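Local coordinates for exocyst complex component EXO70 (Saccharomyces cerevisiae, PDB 2B1E), which serves in the exocyst complex, which tethers secretory vesicles to the sites of exocytosis, and plays a role in assembling that complex, at residues 390-395 with 407-412; 383-388 with 397-402; 302-307 with 414-419; 458-463 with 498-503. All blocks are in the same frame, centred on the assembly; numbering follows the deposited sequence.

Contact 1. Residues 390-395 with 407-412; sequences ALMPNQ and NKHKQR
L391, the last residue of helix 364-391, and H409, the N-cap residue of helix 410-429, face each other with their CA atoms 7.4 Å apart, and the next pairing of the two backbones is M392 with N407. The imidazole of H409 is where most of the packing gathers. L391 lays its CB over one face, 3.9 Å from the ring centroid and 16° off the normal, a CH-pi contact, while CD1 packs at the root of the ring, 3.4 Å from H409 CB. K408 CB lies against the opposite face, so the flat ring is held between aliphatic groups. M392 comes in at the edge instead, with CG 3.5 Å from H409 CD2 and SD near the ring plane. A flexible thioether suits this place: the chain bends at its third torsion (chi3 102°), which turns CE across the lysine stem to lie 3.5 Å from K408 CG.

The arrangement joins the end of one helix to the start of the next in the all-helical C-terminal part of Exo70, and it lies at the surface. The incoming end is shaped by an Asx turn, in which N407 OD1 accepts from H409 N at 3.0 Å; a short asparagine side chain can curl back in this way. K410 NZ binds N407 O at 2.6 Å and also reaches S404 O. One turn along, R412 extends past L391, whose CD2 lies 3.6 Å from R412 NH1; R412 NE bonds N307 OD1 in the loop 302-307, with a weak bond from NH2 to P304 O.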
loop_
_atom_site.group_PDB
_atom_site.type_symbol
_atom_site.label_atom_id
_atom_site.label_comp_id
_atom_site.label_asym_id
_atom_site.label_seq_id
_atom_site.Cartn_x
_atom_site.Cartn_y
_atom_site.Cartn_z
ATOM N N ALA A 390 6.559 23.781 27.314
ATOM C CA ALA A 390 6.031 23.447 28.629
ATOM C C ALA A 390 6.925 23.966 29.756
ATOM O O ALA A 390 6.422 24.456 30.763
ATOM C CB ALA A 390 5.870 21.933 28.752
ATOM N N LEU A 391 8.243 23.866 29.586
ATOM C CA LEU A 391 9.178 24.310 30.618
ATOM C C LEU A 391 9.585 25.774 30.505
ATOM O O LEU A 391 9.997 26.375 31.495
ATOM C CB LEU A 391 10.441 23.450 30.609
ATOM C CG LEU A 391 10.265 21.958 30.891
ATOM C CD1 LEU A 391 11.579 21.250 30.662
ATOM C CD2 LEU A 391 9.765 21.743 32.307
ATOM N N MET A 392 9.488 26.330 29.299
ATOM C CA MET A 392 9.835 27.736 29.050
ATOM C C MET A 392 8.759 28.324 28.132
ATOM O O MET A 392 8.977 28.532 26.940
ATOM C CB MET A 392 11.216 27.834 28.381
ATOM C CG MET A 392 12.356 27.252 29.221
ATOM S SD MET A 392 13.946 27.222 28.352
ATOM C CE MET A 392 14.745 28.623 29.089
ATOM N N PRO A 393 7.573 28.597 28.695
ATOM C CA PRO A 393 6.415 29.155 27.989
ATOM C C PRO A 393 6.706 30.408 27.158
ATOM O O PRO A 393 6.146 30.585 26.077
ATOM C CB PRO A 393 5.433 29.452 29.120
ATOM C CG PRO A 393 5.775 28.442 30.145
ATOM C CD PRO A 393 7.278 28.434 30.129
ATOM N N ASN A 394 7.589 31.263 27.664
ATOM C CA ASN A 394 7.915 32.523 26.992
ATOM C C ASN A 394 8.998 32.518 25.920
ATOM O O ASN A 394 9.125 33.484 25.165
ATOM C CB ASN A 394 8.288 33.567 28.041
ATOM C CG ASN A 394 7.121 33.939 28.919
ATOM O OD1 ASN A 394 6.158 34.547 28.455
ATOM N ND2 ASN A 394 7.191 33.565 30.191
ATOM N N GLN A 395 9.784 31.451 25.854
ATOM C CA GLN A 395 10.863 31.379 24.878
ATOM C C GLN A 395 10.441 30.678 23.592
ATOM O O GLN A 395 9.528 29.856 23.589
ATOM C CB GLN A 395 12.065 30.636 25.479
ATOM C CG GLN A 395 12.548 31.177 26.824
ATOM C CD GLN A 395 13.127 32.579 26.732
ATOM O OE1 GLN A 395 12.552 33.462 26.099
ATOM N NE2 GLN A 395 14.265 32.790 27.377
ATOM N N ASN A 407 18.317 27.192 26.236
ATOM C CA ASN A 407 17.578 26.050 26.753
ATOM C C ASN A 407 18.175 25.677 28.105
ATOM O O ASN A 407 19.237 25.050 28.167
ATOM C CB ASN A 407 17.687 24.873 25.791
ATOM C CG ASN A 407 16.771 23.734 26.172
ATOM O OD1 ASN A 407 16.229 23.704 27.281
ATOM N ND2 ASN A 407 16.596 22.785 25.260
ATOM N N LYS A 408 17.495 26.051 29.189
ATOM C CA LYS A 408 17.999 25.766 30.531
ATOM C C LYS A 408 17.585 24.388 31.054
ATOM O O LYS A 408 17.955 24.015 32.161
ATOM C CB LYS A 408 17.508 26.824 31.532
ATOM C CG LYS A 408 17.649 28.288 31.084
ATOM C CD LYS A 408 19.093 28.705 30.887
ATOM C CE LYS A 408 19.182 30.169 30.405
ATOM N NZ LYS A 408 20.566 30.523 29.987
ATOM N N HIS A 409 16.833 23.634 30.262
ATOM C CA HIS A 409 16.344 22.329 30.703
ATOM C C HIS A 409 16.793 21.159 29.831
ATOM O O HIS A 409 16.070 20.173 29.700
ATOM C CB HIS A 409 14.814 22.373 30.728
ATOM C CG HIS A 409 14.267 23.545 31.481
ATOM N ND1 HIS A 409 14.077 23.525 32.844
ATOM C CD2 HIS A 409 13.939 24.795 31.072
ATOM C CE1 HIS A 409 13.661 24.714 33.246
ATOM N NE2 HIS A 409 13.568 25.503 32.191
ATOM N N LYS A 410 17.982 21.252 29.254
ATOM C CA LYS A 410 18.443 20.195 28.365
ATOM C C LYS A 410 18.576 18.825 29.013
ATOM O O LYS A 410 18.287 17.809 28.381
ATOM C CB LYS A 410 19.754 20.619 27.690
ATOM C CG LYS A 410 19.566 21.854 26.808
ATOM C CD LYS A 410 20.769 22.167 25.929
ATOM C CE LYS A 410 21.907 22.756 26.738
ATOM N NZ LYS A 410 21.447 23.937 27.501
ATOM N N GLN A 411 18.986 18.787 30.275
ATOM C CA GLN A 411 19.142 17.503 30.946
ATOM C C GLN A 411 17.815 16.755 31.024
ATOM O O GLN A 411 17.738 15.591 30.637
ATOM C CB GLN A 411 19.729 17.691 32.354
ATOM C CG GLN A 411 19.913 16.366 33.109
ATOM C CD GLN A 411 20.718 16.535 34.384
ATOM O OE1 GLN A 411 20.393 17.366 35.234
ATOM N NE2 GLN A 411 21.774 15.749 34.523
ATOM N N ARG A 412 16.773 17.432 31.508
ATOM C CA ARG A 412 15.447 16.823 31.632
ATOM C C ARG A 412 14.796 16.521 30.284
ATOM O O ARG A 412 14.196 15.456 30.107
ATOM C CB ARG A 412 14.507 17.724 32.446
ATOM C CG ARG A 412 13.095 17.152 32.531
ATOM C CD ARG A 412 12.097 18.004 33.308
ATOM N NE ARG A 412 10.790 17.341 33.295
ATOM C CZ ARG A 412 9.690 17.806 33.879
ATOM N NH1 ARG A 412 9.711 18.957 34.541
ATOM N NH2 ARG A 412 8.563 17.113 33.800
#

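Contact 2. Residues 383-388 with 397-402; sequences LERKAQ and PDVANP
The loop between helix 364-391 and helix 410-429 doubles back along the helix it has just left, where Q388 and E384 take hold of the main chain at D398 and A400. The Q388 amide, which can both accept and donate, serves the main-chain N-H and C=O of one residue: OE1 accepts from D398 N at 2.8 Å, and NE2 gives to D398 O at 3.1 Å, approaching from above the carbonyl plane. NE2 also lies 2.7 Å from E384 OE2, one helical turn back, and this bond ties the two gripping side chains together. E384 OE1 accepts from A400 N at 3.0 Å on its syn side in a nearly straight bond (179°). A leucine in place of Q388 would probably leave D398 N and O without these partners and take one of the bonds from E384 OE2.

Apolar groups fill the rest: V399 CG1 rests 3.8 Å from R385 CA, and P397 CB 4.1 Å from Q388 CB. The R385 guanidinium, salt-bridged to E351, has V399 CG1 over one of its faces. Helix 440-473 borders the site, its Y455 and Y452 hydroxyls bonding the E384 carboxylate, while I413 of helix 410-429 touches both E384 and Q388.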
loop_
_atom_site.group_PDB
_atom_site.type_symbol
_atom_site.label_atom_id
_atom_site.label_comp_id
_atom_site.label_asym_id
_atom_site.label_seq_id
_atom_site.Cartn_x
_atom_site.Cartn_y
_atom_site.Cartn_z
ATOM N N LEU A 383 7.996 16.160 20.279
ATOM C CA LEU A 383 7.900 15.959 21.717
ATOM C C LEU A 383 8.858 16.959 22.366
ATOM O O LEU A 383 8.579 17.484 23.441
ATOM C CB LEU A 383 8.310 14.545 22.116
ATOM C CG LEU A 383 7.271 13.442 21.937
ATOM C CD1 LEU A 383 7.879 12.107 22.311
ATOM C CD2 LEU A 383 6.041 13.747 22.795
ATOM N N GLU A 384 9.992 17.219 21.715
ATOM C CA GLU A 384 10.965 18.170 22.258
ATOM C C GLU A 384 10.392 19.581 22.244
ATOM O O GLU A 384 10.508 20.324 23.228
ATOM C CB GLU A 384 12.274 18.185 21.453
ATOM C CG GLU A 384 13.409 18.798 22.272
ATOM C CD GLU A 384 14.559 19.359 21.450
ATOM O OE1 GLU A 384 14.953 18.748 20.427
ATOM O OE2 GLU A 384 15.078 20.418 21.851
ATOM N N ARG A 385 9.806 19.959 21.112
ATOM C CA ARG A 385 9.204 21.277 20.968
ATOM C C ARG A 385 8.169 21.506 22.069
ATOM O O ARG A 385 8.164 22.546 22.725
ATOM C CB ARG A 385 8.540 21.415 19.591
ATOM C CG ARG A 385 7.756 22.711 19.418
ATOM C CD ARG A 385 7.261 22.903 17.993
ATOM N NE ARG A 385 8.348 23.193 17.058
ATOM C CZ ARG A 385 9.012 22.278 16.353
ATOM N NH1 ARG A 385 8.706 20.991 16.464
ATOM N NH2 ARG A 385 9.987 22.651 15.536
ATOM N N LYS A 386 7.300 20.525 22.275
ATOM C CA LYS A 386 6.279 20.635 23.303
ATOM C C LYS A 386 6.896 20.742 24.692
ATOM O O LYS A 386 6.433 21.512 25.528
ATOM C CB LYS A 386 5.343 19.435 23.262
ATOM C CG LYS A 386 4.307 19.489 24.371
ATOM C CD LYS A 386 3.445 18.273 24.398
ATOM C CE LYS A 386 4.156 17.076 24.987
ATOM N NZ LYS A 386 3.200 15.943 25.064
ATOM N N ALA A 387 7.950 19.977 24.933
ATOM C CA ALA A 387 8.617 20.012 26.225
ATOM C C ALA A 387 9.217 21.397 26.474
ATOM O O ALA A 387 9.117 21.927 27.575
ATOM C CB ALA A 387 9.704 18.950 26.286
ATOM N N GLN A 388 9.836 21.981 25.450
ATOM C CA GLN A 388 10.429 23.306 25.602
ATOM C C GLN A 388 9.368 24.367 25.919
ATOM O O GLN A 388 9.578 25.243 26.762
ATOM C CB GLN A 388 11.219 23.690 24.341
ATOM C CG GLN A 388 12.618 23.067 24.313
ATOM C CD GLN A 388 13.531 23.694 23.275
ATOM O OE1 GLN A 388 13.585 24.912 23.141
ATOM N NE2 GLN A 388 14.267 22.861 22.552
ATOM N N PRO A 397 11.044 27.943 21.042
ATOM C CA PRO A 397 11.783 26.680 21.117
ATOM C C PRO A 397 12.961 26.616 20.153
ATOM O O PRO A 397 12.890 27.132 19.038
ATOM C CB PRO A 397 10.717 25.641 20.779
ATOM C CG PRO A 397 9.471 26.262 21.348
ATOM C CD PRO A 397 9.604 27.694 20.871
ATOM N N ASP A 398 14.049 25.998 20.600
ATOM C CA ASP A 398 15.225 25.820 19.762
ATOM C C ASP A 398 15.537 24.332 19.815
ATOM O O ASP A 398 16.387 23.886 20.581
ATOM C CB ASP A 398 16.407 26.648 20.283
ATOM C CG ASP A 398 17.652 26.481 19.425
ATOM O OD1 ASP A 398 17.507 26.085 18.248
ATOM O OD2 ASP A 398 18.769 26.752 19.915
ATOM N N VAL A 399 14.817 23.565 19.004
ATOM C CA VAL A 399 14.968 22.118 18.972
ATOM C C VAL A 399 16.200 21.650 18.217
ATOM O O VAL A 399 16.785 22.396 17.423
ATOM C CB VAL A 399 13.732 21.436 18.329
ATOM C CG1 VAL A 399 12.465 21.818 19.094
ATOM C CG2 VAL A 399 13.619 21.833 16.852
ATOM N N ALA A 400 16.572 20.397 18.466
ATOM C CA ALA A 400 17.716 19.778 17.818
ATOM C C ALA A 400 18.983 20.590 18.002
ATOM O O ALA A 400 19.787 20.713 17.082
ATOM C CB ALA A 400 17.434 19.586 16.334
ATOM N N ASN A 401 19.162 21.157 19.183
ATOM C CA ASN A 401 20.358 21.935 19.444
ATOM C C ASN A 401 20.871 21.685 20.851
ATOM O O ASN A 401 20.461 22.346 21.797
ATOM C CB ASN A 401 20.084 23.427 19.237
ATOM C CG ASN A 401 21.306 24.283 19.511
ATOM O OD1 ASN A 401 22.423 23.767 19.619
ATOM N ND2 ASN A 401 21.106 25.598 19.611
ATOM N N PRO A 402 21.775 20.704 21.006
ATOM C CA PRO A 402 22.385 20.319 22.283
ATOM C C PRO A 402 23.222 21.428 22.926
ATOM O O PRO A 402 23.565 21.344 24.102
ATOM C CB PRO A 402 23.253 19.118 21.906
ATOM C CG PRO A 402 22.529 18.526 20.746
ATOM C CD PRO A 402 22.119 19.735 19.950
#

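Contact 3. Residues 302-307 with 414-419; sequences TIPSNN and GFFILM
F416 and N307 are at the centre of this contact, their CA atoms only 4.8 Å apart as the loop 302-307 passes close over helix 410-429. The F416 ring fits among three loop residues. I303 brings its CB over one face and its CG2 to 3.7 Å from F416 CE2; P304 CD meets F416 CE1 at 3.7 Å; and N307 O stands at the ring edge, in plane, 3.8 Å from F416 CD1. With CG opposite the main-chain nitrogen (chi1 173°), the F416 ring comes to lie beside I303 and P304. Replacing F416 with alanine is likely to open a gap beneath I303 and P304 and let this part of the loop shift.

N307 packs its CB against the edge of the F415 ring, 3.6 Å from CD2. Its carbonyl oxygen is buried against carbon, with M419 CG 3.5 Å away, and has no hydrogen-bond partner, probably at some energetic cost. M419 CG in turn lies over one face of F415, whose ring also meets Y507.

What positions N307 is a type I beta turn from P304, closed by the N307 N to P304 O bond of 2.9 Å. N307 adopts a left-handed backbone conformation (phi 57°, psi 41°), which asparagine tolerates better than most residues, and its OD1 is bound by R412 NE. A turn in an interhelical loop, packed on aromatic residues of a helix more than a hundred residues further on, belongs to the helical bundles from which rod-like Exo70 is built.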
loop_
_atom_site.group_PDB
_atom_site.type_symbol
_atom_site.label_atom_id
_atom_site.label_comp_id
_atom_site.label_asym_id
_atom_site.label_seq_id
_atom_site.Cartn_x
_atom_site.Cartn_y
_atom_site.Cartn_z
ATOM N N THR A 302 1.363 19.647 28.701
ATOM C CA THR A 302 2.324 19.383 29.762
ATOM C C THR A 302 3.095 18.105 29.482
ATOM O O THR A 302 2.755 17.348 28.569
ATOM C CB THR A 302 1.610 19.229 31.106
ATOM O OG1 THR A 302 0.676 18.146 31.023
ATOM C CG2 THR A 302 0.864 20.501 31.456
ATOM N N ILE A 303 4.148 17.869 30.255
ATOM C CA ILE A 303 4.937 16.656 30.091
ATOM C C ILE A 303 4.769 15.860 31.372
ATOM O O ILE A 303 4.469 16.430 32.414
ATOM C CB ILE A 303 6.432 16.975 29.830
ATOM C CG1 ILE A 303 6.938 18.023 30.818
ATOM C CG2 ILE A 303 6.609 17.461 28.390
ATOM C CD1 ILE A 303 8.347 18.531 30.506
ATOM N N PRO A 304 4.934 14.531 31.309
ATOM C CA PRO A 304 4.784 13.688 32.500
ATOM C C PRO A 304 5.804 14.071 33.570
ATOM O O PRO A 304 6.965 14.361 33.250
ATOM C CB PRO A 304 5.031 12.280 31.965
ATOM C CG PRO A 304 4.683 12.385 30.526
ATOM C CD PRO A 304 5.270 13.710 30.137
ATOM N N SER A 305 5.375 14.059 34.833
ATOM C CA SER A 305 6.266 14.410 35.931
ATOM C C SER A 305 7.429 13.426 36.036
ATOM O O SER A 305 8.515 13.787 36.501
ATOM C CB SER A 305 5.505 14.451 37.264
ATOM O OG SER A 305 5.062 13.170 37.667
ATOM N N ASN A 306 7.212 12.191 35.603
ATOM C CA ASN A 306 8.285 11.206 35.659
ATOM C C ASN A 306 9.056 11.186 34.345
ATOM O O ASN A 306 10.002 10.416 34.183
ATOM C CB ASN A 306 7.740 9.808 35.998
ATOM C CG ASN A 306 6.842 9.234 34.913
ATOM O OD1 ASN A 306 6.488 9.908 33.943
ATOM N ND2 ASN A 306 6.458 7.969 35.085
ATOM N N ASN A 307 8.644 12.043 33.411
ATOM C CA ASN A 307 9.318 12.149 32.123
ATOM C C ASN A 307 9.370 10.831 31.371
ATOM O O ASN A 307 10.381 10.509 30.758
ATOM C CB ASN A 307 10.743 12.654 32.336
ATOM C CG ASN A 307 10.778 14.021 32.962
ATOM O OD1 ASN A 307 10.333 14.989 32.361
ATOM N ND2 ASN A 307 11.301 14.108 34.177
ATOM N N GLY A 414 16.364 16.058 27.521
ATOM C CA GLY A 414 17.127 14.967 26.931
ATOM C C GLY A 414 16.653 13.619 27.455
ATOM O O GLY A 414 16.477 12.661 26.697
ATOM N N PHE A 415 16.441 13.552 28.765
ATOM C CA PHE A 415 15.980 12.327 29.420
ATOM C C PHE A 415 14.588 11.948 28.903
ATOM O O PHE A 415 14.332 10.795 28.539
ATOM C CB PHE A 415 15.941 12.550 30.937
ATOM C CG PHE A 415 15.391 11.378 31.712
ATOM C CD1 PHE A 415 16.149 10.220 31.879
ATOM C CD2 PHE A 415 14.113 11.431 32.263
ATOM C CE1 PHE A 415 15.640 9.122 32.588
ATOM C CE2 PHE A 415 13.592 10.337 32.978
ATOM C CZ PHE A 415 14.359 9.181 33.138
ATOM N N PHE A 416 13.684 12.922 28.887
ATOM C CA PHE A 416 12.320 12.707 28.407
ATOM C C PHE A 416 12.310 12.113 26.990
ATOM O O PHE A 416 11.651 11.098 26.742
ATOM C CB PHE A 416 11.555 14.040 28.470
ATOM C CG PHE A 416 10.178 14.010 27.856
ATOM C CD1 PHE A 416 9.228 13.060 28.253
ATOM C CD2 PHE A 416 9.819 14.960 26.908
ATOM C CE1 PHE A 416 7.943 13.063 27.710
ATOM C CE2 PHE A 416 8.530 14.980 26.352
ATOM C CZ PHE A 416 7.589 14.031 26.754
ATOM N N ILE A 417 13.057 12.708 26.064
ATOM C CA ILE A 417 13.077 12.191 24.696
ATOM C C ILE A 417 13.656 10.770 24.648
ATOM O O ILE A 417 13.131 9.895 23.947
ATOM C CB ILE A 417 13.897 13.106 23.746
ATOM C CG1 ILE A 417 13.344 14.538 23.781
ATOM C CG2 ILE A 417 13.823 12.569 22.309
ATOM C CD1 ILE A 417 11.835 14.637 23.460
ATOM N N LEU A 418 14.728 10.531 25.394
ATOM C CA LEU A 418 15.329 9.203 25.399
ATOM C C LEU A 418 14.392 8.148 25.984
ATOM O O LEU A 418 14.373 7.011 25.513
ATOM C CB LEU A 418 16.662 9.219 26.148
ATOM C CG LEU A 418 17.801 9.904 25.384
ATOM C CD1 LEU A 418 18.939 10.169 26.330
ATOM C CD2 LEU A 418 18.263 9.054 24.221
ATOM N N MET A 419 13.593 8.504 26.988
ATOM C CA MET A 419 12.690 7.506 27.551
ATOM C C MET A 419 11.683 7.083 26.490
ATOM O O MET A 419 11.274 5.919 26.433
ATOM C CB MET A 419 11.957 8.033 28.796
ATOM C CG MET A 419 12.808 8.055 30.078
ATOM S SD MET A 419 13.457 6.426 30.606
ATOM C CE MET A 419 11.957 5.674 31.220
#

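Contact 4. Residues 458-463 with 498-503; sequences SDWRDL and EDLVSK
L500 of helix 483-504 pushes into a hollow on helix 440-473 lined by D459, W460 and L463. The two helices are neighbours in the helical bundle of the C-terminal part of Exo70 and run antiparallel, with 169° between their directions. Their axes come no nearer than 10.8 Å, a spacing consistent with large side chains, L500 and W460, meeting between them. The broad W460 ring makes one wall of the hollow: L500 CD1 sits over its face, 3.8 Å from the centroid of the six-membered ring, in a CH-pi contact. The same methyl touches D459 O at 3.5 Å on the floor and L463 CD2 at 4.0 Å on the side, where the two leucine side chains run alongside one another, antiparallel. A branched leucine suits the hollow because its second methyl fills the rest: CD2 lies 3.8 Å from W460 NE1 and 3.9 Å from D459 CB.

The indole is itself a bump. Its outer edge runs toward helix 483-504 and meets V501, W460 CH2 lying 4.1 Å from V501 CG2, near the ring plane. Beyond the pair, W460 is covered by I522, L525 and V526 of helix 512-537 and by L559 and L562 of helix 552-563, a setting in which a large apolar ring is at home. L500 chi1 is -113°, off the staggered positions, which may reflect the tight fit of CD1, 3.5 Å from W460 CD2.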
loop_
_atom_site.group_PDB
_atom_site.type_symbol
_atom_site.label_atom_id
_atom_site.label_comp_id
_atom_site.label_asym_id
_atom_site.label_seq_id
_atom_site.Cartn_x
_atom_site.Cartn_y
_atom_site.Cartn_z
ATOM N N SER A 458 25.297 17.808 28.176
ATOM C CA SER A 458 25.575 19.232 28.012
ATOM C C SER A 458 25.852 20.049 29.263
ATOM O O SER A 458 26.781 20.854 29.281
ATOM C CB SER A 458 24.456 19.913 27.226
ATOM O OG SER A 458 24.820 21.262 26.958
ATOM N N ASP A 459 25.042 19.860 30.301
ATOM C CA ASP A 459 25.228 20.603 31.541
ATOM C C ASP A 459 26.573 20.261 32.176
ATOM O O ASP A 459 27.198 21.099 32.830
ATOM C CB ASP A 459 24.074 20.313 32.511
ATOM C CG ASP A 459 22.748 20.960 32.068
ATOM O OD1 ASP A 459 22.633 21.392 30.896
ATOM O OD2 ASP A 459 21.807 21.025 32.893
ATOM N N TRP A 460 27.023 19.026 31.988
ATOM C CA TRP A 460 28.304 18.623 32.536
ATOM C C TRP A 460 29.427 19.318 31.751
ATOM O O TRP A 460 30.476 19.633 32.316
ATOM C CB TRP A 460 28.484 17.098 32.466
ATOM C CG TRP A 460 27.569 16.333 33.359
ATOM C CD1 TRP A 460 26.348 15.804 33.028
ATOM C CD2 TRP A 460 27.784 16.011 34.739
ATOM N NE1 TRP A 460 25.794 15.172 34.112
ATOM C CE2 TRP A 460 26.653 15.284 35.179
ATOM C CE3 TRP A 460 28.825 16.264 35.648
ATOM C CZ2 TRP A 460 26.531 14.807 36.490
ATOM C CZ3 TRP A 460 28.703 15.789 36.953
ATOM C CH2 TRP A 460 27.564 15.069 37.361
ATOM N N ARG A 461 29.205 19.555 30.459
ATOM C CA ARG A 461 30.216 20.233 29.645
ATOM C C ARG A 461 30.382 21.666 30.153
ATOM O O ARG A 461 31.506 22.189 30.202
ATOM C CB ARG A 461 29.822 20.240 28.160
ATOM C CG ARG A 461 29.834 18.863 27.499
ATOM C CD ARG A 461 29.672 18.958 25.974
ATOM N NE ARG A 461 28.292 19.188 25.547
ATOM C CZ ARG A 461 27.476 18.234 25.102
ATOM N NH1 ARG A 461 27.894 16.978 25.021
ATOM N NH2 ARG A 461 26.243 18.535 24.728
ATOM N N ASP A 462 29.273 22.301 30.538
ATOM C CA ASP A 462 29.331 23.674 31.065
ATOM C C ASP A 462 30.175 23.710 32.341
ATOM O O ASP A 462 30.995 24.605 32.543
ATOM C CB ASP A 462 27.924 24.189 31.374
ATOM C CG ASP A 462 27.075 24.357 30.124
ATOM O OD1 ASP A 462 27.605 24.161 29.010
ATOM O OD2 ASP A 462 25.881 24.689 30.257
ATOM N N LEU A 463 29.961 22.728 33.205
ATOM C CA LEU A 463 30.705 22.620 34.458
ATOM C C LEU A 463 32.215 22.563 34.215
ATOM O O LEU A 463 32.990 23.317 34.823
ATOM C CB LEU A 463 30.278 21.354 35.207
ATOM C CG LEU A 463 31.001 21.044 36.521
ATOM C CD1 LEU A 463 30.722 22.140 37.520
ATOM C CD2 LEU A 463 30.529 19.722 37.080
ATOM N N GLU A 498 28.192 19.266 42.817
ATOM C CA GLU A 498 27.142 18.782 43.707
ATOM C C GLU A 498 25.740 19.092 43.190
ATOM O O GLU A 498 24.829 18.271 43.308
ATOM C CB GLU A 498 27.349 19.370 45.110
ATOM C CG GLU A 498 28.416 18.624 45.915
ATOM C CD GLU A 498 29.121 19.500 46.922
ATOM O OE1 GLU A 498 28.537 20.523 47.335
ATOM O OE2 GLU A 498 30.261 19.163 47.315
ATOM N N ASP A 499 25.564 20.273 42.613
ATOM C CA ASP A 499 24.261 20.649 42.075
ATOM C C ASP A 499 23.890 19.708 40.923
ATOM O O ASP A 499 22.742 19.278 40.812
ATOM C CB ASP A 499 24.293 22.096 41.573
ATOM C CG ASP A 499 22.917 22.616 41.193
ATOM O OD1 ASP A 499 22.589 22.648 39.987
ATOM O OD2 ASP A 499 22.162 22.996 42.110
ATOM N N LEU A 500 24.869 19.394 40.072
ATOM C CA LEU A 500 24.637 18.506 38.936
ATOM C C LEU A 500 24.430 17.071 39.393
ATOM O O LEU A 500 23.582 16.366 38.852
ATOM C CB LEU A 500 25.809 18.571 37.938
ATOM C CG LEU A 500 25.547 19.167 36.551
ATOM C CD1 LEU A 500 26.836 19.178 35.729
ATOM C CD2 LEU A 500 24.473 18.355 35.828
ATOM N N VAL A 501 25.197 16.631 40.383
ATOM C CA VAL A 501 25.036 15.267 40.881
ATOM C C VAL A 501 23.599 15.090 41.387
ATOM O O VAL A 501 22.934 14.119 41.053
ATOM C CB VAL A 501 26.048 14.959 42.019
ATOM C CG1 VAL A 501 25.744 13.602 42.670
ATOM C CG2 VAL A 501 27.468 14.946 41.449
ATOM N N SER A 502 23.121 16.060 42.162
ATOM C CA SER A 502 21.771 16.036 42.729
ATOM C C SER A 502 20.678 15.911 41.668
ATOM O O SER A 502 19.779 15.058 41.744
ATOM C CB SER A 502 21.547 17.316 43.547
ATOM O OG SER A 502 20.262 17.337 44.141
ATOM N N LYS A 503 20.761 16.770 40.667
ATOM C CA LYS A 503 19.784 16.774 39.596
ATOM C C LYS A 503 19.835 15.512 38.751
ATOM O O LYS A 503 18.797 14.982 38.343
ATOM C CB LYS A 503 20.008 18.013 38.728
ATOM C CG LYS A 503 19.739 19.289 39.500
ATOM C CD LYS A 503 20.007 20.539 38.677
ATOM C CE LYS A 503 19.431 21.749 39.392
ATOM N NZ LYS A 503 19.648 22.987 38.608
#

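How the contacts relate
Contacts 1 and 3 share helix 410-429, contacts 1 and 2 share helix 364-391 and the loop that follows it, and contact 4 joins two further helices, touching contact 1 through K410 and Q411. Contact 1 lies at the surface, contacts 2 and 3 are partly buried, and contact 4 is buried. Only contact 2 has hydrogen bonds across it, from side chains to main chain; contacts 1, 3 and 4 rest on packing round an imidazole, phenylalanine rings and an indole. R412 joins contact 1 to contact 3 through N307, and P402 O with S458 OG joins contact 2 to contact 4; contacts 3 and 4 do not touch.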